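Local coordinates for protein tRNA dimethylallyltransferase (Bacillus halodurans, PDB 3EXA) that probably transfers a dimethylallyl group from dimethylallyl diphosphate to adenine 37 of tRNAs that read codons beginning with uridine, at residues G99-Q111 with Y270-A282. Sequence-based numbering, arbitrary orientation.
Sequences GGTGLYVNAVIHQ and YAKRQLTWFRNKA
Trp-277 sets the rim of its indole against the backbone of Gly-102, with NE1 3.0 Å from Gly-102 CA and that carbon lying in the ring plane. CG stands anti to the backbone N of Trp-277 (chi1 -177°), which carries the indole from helix 256-279 to the start of helix 102-110. A side chain at Gly-102 would run straight into NE1, so the close approach depends on glycine. Farther along the indole, CZ2 lies 3.1 Å from Asn-106 ND2, the amide and ring planes being inclined by 56°. With an alanine at Trp-277, the space beside Gly-102 is likely to open and the Asn-106 amide to lose the indole from its side.

Phe-278 enters next to it and meets two groups in its ring plane: Gly-100 O, 3.9 Å from CZ, and Val-105 CG2, 3.7 Å from CE2. Its ring also reaches Met-194 of strand 191-198 and lies close to Gly-10 of the predicted ATP-binding P-loop. Lys-281, just past the helix end, arrives opposite Asn-106 on a chain bent at chi2 and chi3; its NZ makes a weak hydrogen bond of 3.0 Å to Asn-106 OD1. The same NZ sits at the edge of the His-110 ring, near CE1, while His-110 ND1 bonds weakly to Asn-106 O at 3.1 Å.

Thr-101, the N-cap residue of helix 102-110, packs against the end of Gln-274, whose chain bends at chi2, and its OG1 hydrogen-bonds to Asn-132 of the second subunit. The axes of 102-110 and 270-279 are inclined by 25°, 11.2 Å apart at closest, so side chains, with the backbone of Gly-100 and Gly-102, fill the gap. As in related enzymes, Thr-101 and residues 272-279 probably contact substrate tRNA, consistent with a tRNA-binding surface beside the P-loop of an IPP transferase.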
ATOM      1  N   GLY A  99      23.596  -3.944  23.000  1.00 27.93           N
ATOM      2  CA  GLY A  99      22.350  -4.480  23.509  1.00 32.87           C
ATOM      3  C   GLY A  99      21.258  -4.472  22.473  1.00 40.47           C
ATOM      4  O   GLY A  99      21.540  -4.435  21.274  1.00 41.87           O
ATOM      5  N   GLY A 100      20.009  -4.517  22.939  1.00 44.88           N
ATOM      6  CA  GLY A 100      18.863  -4.494  22.041  1.00 43.71           C
ATOM      7  C   GLY A 100      18.350  -5.849  21.589  1.00 41.24           C
ATOM      8  O   GLY A 100      18.958  -6.882  21.862  1.00 43.65           O
ATOM      9  N   THR A 101      17.211  -5.845  20.907  1.00 40.42           N
ATOM     10  CA  THR A 101      16.644  -7.088  20.401  1.00 43.84           C
ATOM     11  C   THR A 101      17.116  -7.260  18.967  1.00 37.70           C
ATOM     12  O   THR A 101      17.444  -6.282  18.291  1.00 27.73           O
ATOM     13  CB  THR A 101      15.101  -7.068  20.387  1.00 49.98           C
ATOM     14  OG1 THR A 101      14.648  -6.238  19.309  1.00 60.67           O
ATOM     15  CG2 THR A 101      14.557  -6.526  21.698  1.00 48.25           C
ATOM     16  N   GLY A 102      17.127  -8.507  18.508  1.00 38.18           N
ATOM     17  CA  GLY A 102      17.572  -8.808  17.161  1.00 41.28           C
ATOM     18  C   GLY A 102      16.913  -7.977  16.083  1.00 42.43           C
ATOM     19  O   GLY A 102      17.541  -7.629  15.084  1.00 46.37           O
ATOM     20  N   LEU A 103      15.643  -7.656  16.285  1.00 40.44           N
ATOM     21  CA  LEU A 103      14.897  -6.866  15.319  1.00 38.46           C
ATOM     22  C   LEU A 103      15.525  -5.516  15.013  1.00 36.20           C
ATOM     23  O   LEU A 103      15.622  -5.121  13.851  1.00 41.10           O
ATOM     24  CB  LEU A 103      13.475  -6.642  15.815  1.00 40.71           C
ATOM     25  CG  LEU A 103      12.386  -7.457  15.139  1.00 41.88           C
ATOM     26  CD1 LEU A 103      11.057  -7.121  15.795  1.00 44.26           C
ATOM     27  CD2 LEU A 103      12.352  -7.142  13.651  1.00 34.08           C
ATOM     28  N   TYR A 104      15.944  -4.807  16.056  1.00 32.10           N
ATOM     29  CA  TYR A 104      16.540  -3.487  15.885  1.00 28.53           C
ATOM     30  C   TYR A 104      17.977  -3.540  15.377  1.00 30.57           C
ATOM     31  O   TYR A 104      18.389  -2.694  14.577  1.00 29.08           O
ATOM     32  CB  TYR A 104      16.473  -2.700  17.205  1.00 33.20           C
ATOM     33  CG  TYR A 104      15.075  -2.234  17.588  1.00 32.80           C
ATOM     34  CD1 TYR A 104      14.006  -3.135  17.660  1.00 46.69           C
ATOM     35  CD2 TYR A 104      14.822  -0.892  17.880  1.00 38.18           C
ATOM     36  CE1 TYR A 104      12.713  -2.711  18.013  1.00 41.20           C
ATOM     37  CE2 TYR A 104      13.535  -0.453  18.235  1.00 40.25           C
ATOM     38  CZ  TYR A 104      12.487  -1.370  18.297  1.00 43.80           C
ATOM     39  OH  TYR A 104      11.208  -0.954  18.626  1.00 42.95           O
ATOM     40  N   VAL A 105      18.737  -4.534  15.829  1.00 25.93           N
ATOM     41  CA  VAL A 105      20.120  -4.675  15.397  1.00 26.89           C
ATOM     42  C   VAL A 105      20.204  -5.159  13.955  1.00 25.50           C
ATOM     43  O   VAL A 105      20.986  -4.622  13.172  1.00 34.05           O
ATOM     44  CB  VAL A 105      20.929  -5.648  16.311  1.00 26.54           C
ATOM     45  CG1 VAL A 105      20.908  -5.155  17.746  1.00 20.91           C
ATOM     46  CG2 VAL A 105      20.361  -7.051  16.225  1.00 36.38           C
ATOM     47  N   ASN A 106      19.402  -6.157  13.588  1.00 26.58           N
ATOM     48  CA  ASN A 106      19.440  -6.658  12.212  1.00 26.39           C
ATOM     49  C   ASN A 106      18.992  -5.624  11.207  1.00 24.15           C
ATOM     50  O   ASN A 106      19.501  -5.585  10.093  1.00 25.29           O
ATOM     51  CB  ASN A 106      18.573  -7.897  12.047  1.00 24.58           C
ATOM     52  CG  ASN A 106      19.191  -9.106  12.677  1.00 39.64           C
ATOM     53  OD1 ASN A 106      20.330  -9.061  13.140  1.00 48.03           O
ATOM     54  ND2 ASN A 106      18.453 -10.203  12.694  1.00 49.44           N
ATOM     55  N   ALA A 107      18.043  -4.784  11.596  1.00 24.65           N
ATOM     56  CA  ALA A 107      17.553  -3.767  10.690  1.00 27.50           C
ATOM     57  C   ALA A 107      18.633  -2.738  10.374  1.00 26.05           C
ATOM     58  O   ALA A 107      18.662  -2.182   9.281  1.00 25.68           O
ATOM     59  CB  ALA A 107      16.335  -3.089  11.287  1.00 30.84           C
ATOM     60  N   VAL A 108      19.521  -2.492  11.333  1.00 27.51           N
ATOM     61  CA  VAL A 108      20.602  -1.523  11.161  1.00 22.48           C
ATOM     62  C   VAL A 108      21.796  -2.106  10.417  1.00 23.64           C
ATOM     63  O   VAL A 108      22.346  -1.474   9.522  1.00 24.26           O
ATOM     64  CB  VAL A 108      21.111  -1.014  12.522  1.00 22.05           C
ATOM     65  CG1 VAL A 108      22.432  -0.284  12.348  1.00 15.25           C
ATOM     66  CG2 VAL A 108      20.070  -0.109  13.151  1.00 18.49           C
ATOM     67  N   ILE A 109      22.193  -3.315  10.791  1.00 25.28           N
ATOM     68  CA  ILE A 109      23.346  -3.918  10.163  1.00 26.59           C
ATOM     69  C   ILE A 109      23.075  -4.413   8.757  1.00 34.56           C
ATOM     70  O   ILE A 109      24.008  -4.769   8.040  1.00 43.49           O
ATOM     71  CB  ILE A 109      23.900  -5.087  10.988  1.00 25.30           C
ATOM     72  CG1 ILE A 109      22.898  -6.240  11.010  1.00 33.32           C
ATOM     73  CG2 ILE A 109      24.204  -4.631  12.390  1.00  8.93           C
ATOM     74  CD1 ILE A 109      23.471  -7.494  11.652  1.00 34.29           C
ATOM     75  N   HIS A 110      21.809  -4.441   8.357  1.00 30.37           N
ATOM     76  CA  HIS A 110      21.455  -4.909   7.020  1.00 29.27           C
ATOM     77  C   HIS A 110      20.794  -3.824   6.185  1.00 33.12           C
ATOM     78  O   HIS A 110      20.552  -4.012   4.994  1.00 35.40           O
ATOM     79  CB  HIS A 110      20.524  -6.124   7.109  1.00 19.29           C
ATOM     80  CG  HIS A 110      21.199  -7.365   7.599  1.00 25.35           C
ATOM     81  ND1 HIS A 110      20.744  -8.080   8.689  1.00 32.37           N
ATOM     82  CD2 HIS A 110      22.286  -8.033   7.143  1.00 32.20           C
ATOM     83  CE1 HIS A 110      21.520  -9.131   8.881  1.00 35.84           C
ATOM     84  NE2 HIS A 110      22.464  -9.127   7.954  1.00 35.03           N
ATOM     85  N   GLN A 111      20.502  -2.687   6.803  1.00 37.28           N
ATOM     86  CA  GLN A 111      19.866  -1.590   6.083  1.00 42.05           C
ATOM     87  C   GLN A 111      18.598  -2.044   5.361  1.00 43.47           C
ATOM     88  O   GLN A 111      18.395  -1.706   4.194  1.00 43.86           O
ATOM     89  CB  GLN A 111      20.836  -0.995   5.057  1.00 42.06           C
ATOM     90  CG  GLN A 111      21.956  -0.188   5.651  1.00 43.26           C
ATOM     91  CD  GLN A 111      21.450   0.932   6.529  1.00 48.98           C
ATOM     92  OE1 GLN A 111      21.023   0.710   7.666  1.00 53.67           O
ATOM     93  NE2 GLN A 111      21.483   2.147   6.004  1.00 55.31           N
ATOM     94  N   TYR A 270      12.779 -14.446  28.334  1.00 29.85           N
ATOM     95  CA  TYR A 270      13.161 -13.470  27.325  1.00 29.48           C
ATOM     96  C   TYR A 270      14.666 -13.496  27.045  1.00 27.26           C
ATOM     97  O   TYR A 270      15.098 -13.197  25.933  1.00 24.12           O
ATOM     98  CB  TYR A 270      12.707 -12.079  27.772  1.00 29.94           C
ATOM     99  CG  TYR A 270      13.055 -10.964  26.818  1.00 33.09           C
ATOM    100  CD1 TYR A 270      14.250 -10.259  26.949  1.00 32.45           C
ATOM    101  CD2 TYR A 270      12.186 -10.608  25.789  1.00 39.18           C
ATOM    102  CE1 TYR A 270      14.572  -9.224  26.076  1.00 38.54           C
ATOM    103  CE2 TYR A 270      12.498  -9.579  24.910  1.00 41.51           C
ATOM    104  CZ  TYR A 270      13.689  -8.892  25.059  1.00 41.44           C
ATOM    105  OH  TYR A 270      14.005  -7.881  24.182  1.00 53.32           O
ATOM    106  N   ALA A 271      15.460 -13.855  28.052  1.00 23.80           N
ATOM    107  CA  ALA A 271      16.905 -13.935  27.872  1.00 22.78           C
ATOM    108  C   ALA A 271      17.181 -15.147  26.986  1.00 24.72           C
ATOM    109  O   ALA A 271      17.943 -15.069  26.022  1.00 18.65           O
ATOM    110  CB  ALA A 271      17.610 -14.101  29.224  1.00 14.45           C
ATOM    111  N   LYS A 272      16.546 -16.269  27.317  1.00 17.88           N
ATOM    112  CA  LYS A 272      16.714 -17.499  26.550  1.00 24.72           C
ATOM    113  C   LYS A 272      16.352 -17.280  25.075  1.00 27.53           C
ATOM    114  O   LYS A 272      16.959 -17.876  24.188  1.00 28.26           O
ATOM    115  CB  LYS A 272      15.836 -18.607  27.146  1.00 28.76           C
ATOM    116  CG  LYS A 272      15.907 -19.952  26.430  1.00 27.85           C
ATOM    117  CD  LYS A 272      14.780 -20.868  26.913  1.00 38.53           C
ATOM    118  CE  LYS A 272      13.407 -20.269  26.557  1.00 48.49           C
ATOM    119  NZ  LYS A 272      12.227 -21.005  27.113  1.00 42.10           N
ATOM    120  N   ARG A 273      15.366 -16.425  24.819  1.00 22.12           N
ATOM    121  CA  ARG A 273      14.951 -16.144  23.458  1.00 24.05           C
ATOM    122  C   ARG A 273      15.924 -15.211  22.761  1.00 24.76           C
ATOM    123  O   ARG A 273      16.155 -15.333  21.562  1.00 24.29           O
ATOM    124  CB  ARG A 273      13.547 -15.540  23.442  1.00 34.25           C
ATOM    125  CG  ARG A 273      12.496 -16.542  23.022  1.00 37.99           C
ATOM    126  CD  ARG A 273      11.126 -16.248  23.595  1.00 41.80           C
ATOM    127  NE  ARG A 273      10.215 -17.335  23.253  1.00 57.83           N
ATOM    128  CZ  ARG A 273      10.431 -18.613  23.555  1.00 63.34           C
ATOM    129  NH1 ARG A 273       9.548 -19.538  23.199  1.00 61.12           N
ATOM    130  NH2 ARG A 273      11.523 -18.969  24.221  1.00 59.61           N
ATOM    131  N   GLN A 274      16.500 -14.282  23.508  1.00 16.37           N
ATOM    132  CA  GLN A 274      17.446 -13.356  22.912  1.00 21.20           C
ATOM    133  C   GLN A 274      18.724 -14.088  22.508  1.00 25.01           C
ATOM    134  O   GLN A 274      19.321 -13.789  21.474  1.00 24.08           O
ATOM    135  CB  GLN A 274      17.746 -12.218  23.885  1.00 19.43           C
ATOM    136  CG  GLN A 274      16.622 -11.199  23.959  1.00 32.97           C
ATOM    137  CD  GLN A 274      16.626 -10.244  22.775  1.00 50.26           C
ATOM    138  OE1 GLN A 274      17.517  -9.396  22.657  1.00 55.66           O
ATOM    139  NE2 GLN A 274      15.637 -10.382  21.885  1.00 52.13           N
ATOM    140  N   LEU A 275      19.127 -15.057  23.324  1.00 23.34           N
ATOM    141  CA  LEU A 275      20.321 -15.853  23.055  1.00 21.78           C
ATOM    142  C   LEU A 275      20.101 -16.722  21.820  1.00 22.36           C
ATOM    143  O   LEU A 275      20.970 -16.821  20.952  1.00 22.12           O
ATOM    144  CB  LEU A 275      20.648 -16.732  24.265  1.00 18.27           C
ATOM    145  CG  LEU A 275      21.755 -16.216  25.194  1.00 21.18           C
ATOM    146  CD1 LEU A 275      21.655 -16.872  26.561  1.00 22.23           C
ATOM    147  CD2 LEU A 275      23.104 -16.520  24.555  1.00  7.59           C
ATOM    148  N   THR A 276      18.930 -17.347  21.745  1.00 12.20           N
ATOM    149  CA  THR A 276      18.603 -18.195  20.616  1.00 17.00           C
ATOM    150  C   THR A 276      18.667 -17.396  19.321  1.00 20.52           C
ATOM    151  O   THR A 276      19.254 -17.837  18.332  1.00 30.04           O
ATOM    152  CB  THR A 276      17.205 -18.827  20.792  1.00 14.82           C
ATOM    153  OG1 THR A 276      17.304 -19.922  21.714  1.00 22.80           O
ATOM    154  CG2 THR A 276      16.657 -19.330  19.462  1.00  9.06           C
ATOM    155  N   TRP A 277      18.093 -16.205  19.329  1.00 17.16           N
ATOM    156  CA  TRP A 277      18.123 -15.385  18.144  1.00 18.19           C
ATOM    157  C   TRP A 277      19.544 -15.054  17.709  1.00 18.69           C
ATOM    158  O   TRP A 277      19.870 -15.215  16.541  1.00 18.13           O
ATOM    159  CB  TRP A 277      17.358 -14.093  18.371  1.00 26.53           C
ATOM    160  CG  TRP A 277      17.295 -13.252  17.154  1.00 45.39           C
ATOM    161  CD1 TRP A 277      17.476 -11.908  17.087  1.00 43.63           C
ATOM    162  CD2 TRP A 277      16.991 -13.689  15.821  1.00 58.59           C
ATOM    163  NE1 TRP A 277      17.307 -11.471  15.796  1.00 51.69           N
ATOM    164  CE2 TRP A 277      17.018 -12.545  14.994  1.00 58.29           C
ATOM    165  CE3 TRP A 277      16.719 -14.940  15.236  1.00 58.96           C
ATOM    166  CZ2 TRP A 277      16.754 -12.604  13.619  1.00 60.48           C
ATOM    167  CZ3 TRP A 277      16.459 -15.000  13.865  1.00 54.14           C
ATOM    168  CH2 TRP A 277      16.490 -13.838  13.072  1.00 58.93           C
ATOM    169  N   PHE A 278      20.397 -14.598  18.624  1.00 15.57           N
ATOM    170  CA  PHE A 278      21.761 -14.257  18.230  1.00 16.57           C
ATOM    171  C   PHE A 278      22.627 -15.466  17.900  1.00 17.90           C
ATOM    172  O   PHE A 278      23.495 -15.387  17.032  1.00 14.18           O
ATOM    173  CB  PHE A 278      22.426 -13.391  19.302  1.00 22.50           C
ATOM    174  CG  PHE A 278      21.850 -12.017  19.384  1.00 22.21           C
ATOM    175  CD1 PHE A 278      21.314 -11.545  20.573  1.00 27.64           C
ATOM    176  CD2 PHE A 278      21.772 -11.218  18.244  1.00 27.54           C
ATOM    177  CE1 PHE A 278      20.692 -10.297  20.626  1.00 36.92           C
ATOM    178  CE2 PHE A 278      21.152  -9.967  18.282  1.00 26.20           C
ATOM    179  CZ  PHE A 278      20.609  -9.504  19.476  1.00 25.30           C
ATOM    180  N   ARG A 279      22.382 -16.577  18.588  1.00 18.13           N
ATOM    181  CA  ARG A 279      23.121 -17.809  18.340  1.00 23.59           C
ATOM    182  C   ARG A 279      22.832 -18.255  16.916  1.00 25.11           C
ATOM    183  O   ARG A 279      23.632 -18.954  16.290  1.00 33.79           O
ATOM    184  CB  ARG A 279      22.684 -18.917  19.306  1.00 22.96           C
ATOM    185  CG  ARG A 279      23.401 -18.915  20.640  1.00 22.76           C
ATOM    186  CD  ARG A 279      24.878 -19.212  20.438  1.00 33.28           C
ATOM    187  NE  ARG A 279      25.618 -19.331  21.694  1.00 45.01           N
ATOM    188  CZ  ARG A 279      26.889 -19.718  21.771  1.00 50.46           C
ATOM    189  NH1 ARG A 279      27.559 -20.025  20.665  1.00 54.92           N
ATOM    190  NH2 ARG A 279      27.491 -19.801  22.948  1.00 51.23           N
ATOM    191  N   ASN A 280      21.679 -17.838  16.409  1.00 28.57           N
ATOM    192  CA  ASN A 280      21.259 -18.194  15.061  1.00 30.26           C
ATOM    193  C   ASN A 280      21.827 -17.231  14.026  1.00 33.33           C
ATOM    194  O   ASN A 280      21.611 -17.409  12.828  1.00 33.26           O
ATOM    195  CB  ASN A 280      19.732 -18.192  14.975  1.00 32.75           C
ATOM    196  CG  ASN A 280      19.202 -19.275  14.063  1.00 37.26           C
ATOM    197  OD1 ASN A 280      18.034 -19.270  13.687  1.00 47.10           O
ATOM    198  ND2 ASN A 280      20.063 -20.223  13.713  1.00 46.14           N
ATOM    199  N   LYS A 281      22.544 -16.206  14.479  1.00 29.17           N
ATOM    200  CA  LYS A 281      23.137 -15.246  13.544  1.00 31.26           C
ATOM    201  C   LYS A 281      24.593 -15.610  13.241  1.00 26.75           C
ATOM    202  O   LYS A 281      25.418 -15.678  14.142  1.00 32.90           O
ATOM    203  CB  LYS A 281      23.066 -13.825  14.116  1.00 27.40           C
ATOM    204  CG  LYS A 281      21.654 -13.295  14.299  1.00 36.94           C
ATOM    205  CD  LYS A 281      21.438 -12.023  13.506  1.00 28.40           C
ATOM    206  CE  LYS A 281      21.616 -12.263  12.013  1.00 35.72           C
ATOM    207  NZ  LYS A 281      21.489 -10.999  11.227  1.00 29.39           N
ATOM    208  N   ALA A 282      24.902 -15.852  11.972  1.00 30.23           N
ATOM    209  CA  ALA A 282      26.266 -16.196  11.584  1.00 40.27           C
ATOM    210  C   ALA A 282      27.147 -14.947  11.645  1.00 37.98           C
ATOM    211  O   ALA A 282      26.659 -13.827  11.465  1.00 34.71           O
ATOM    212  CB  ALA A 282      26.281 -16.790  10.167  1.00 44.28           C
TER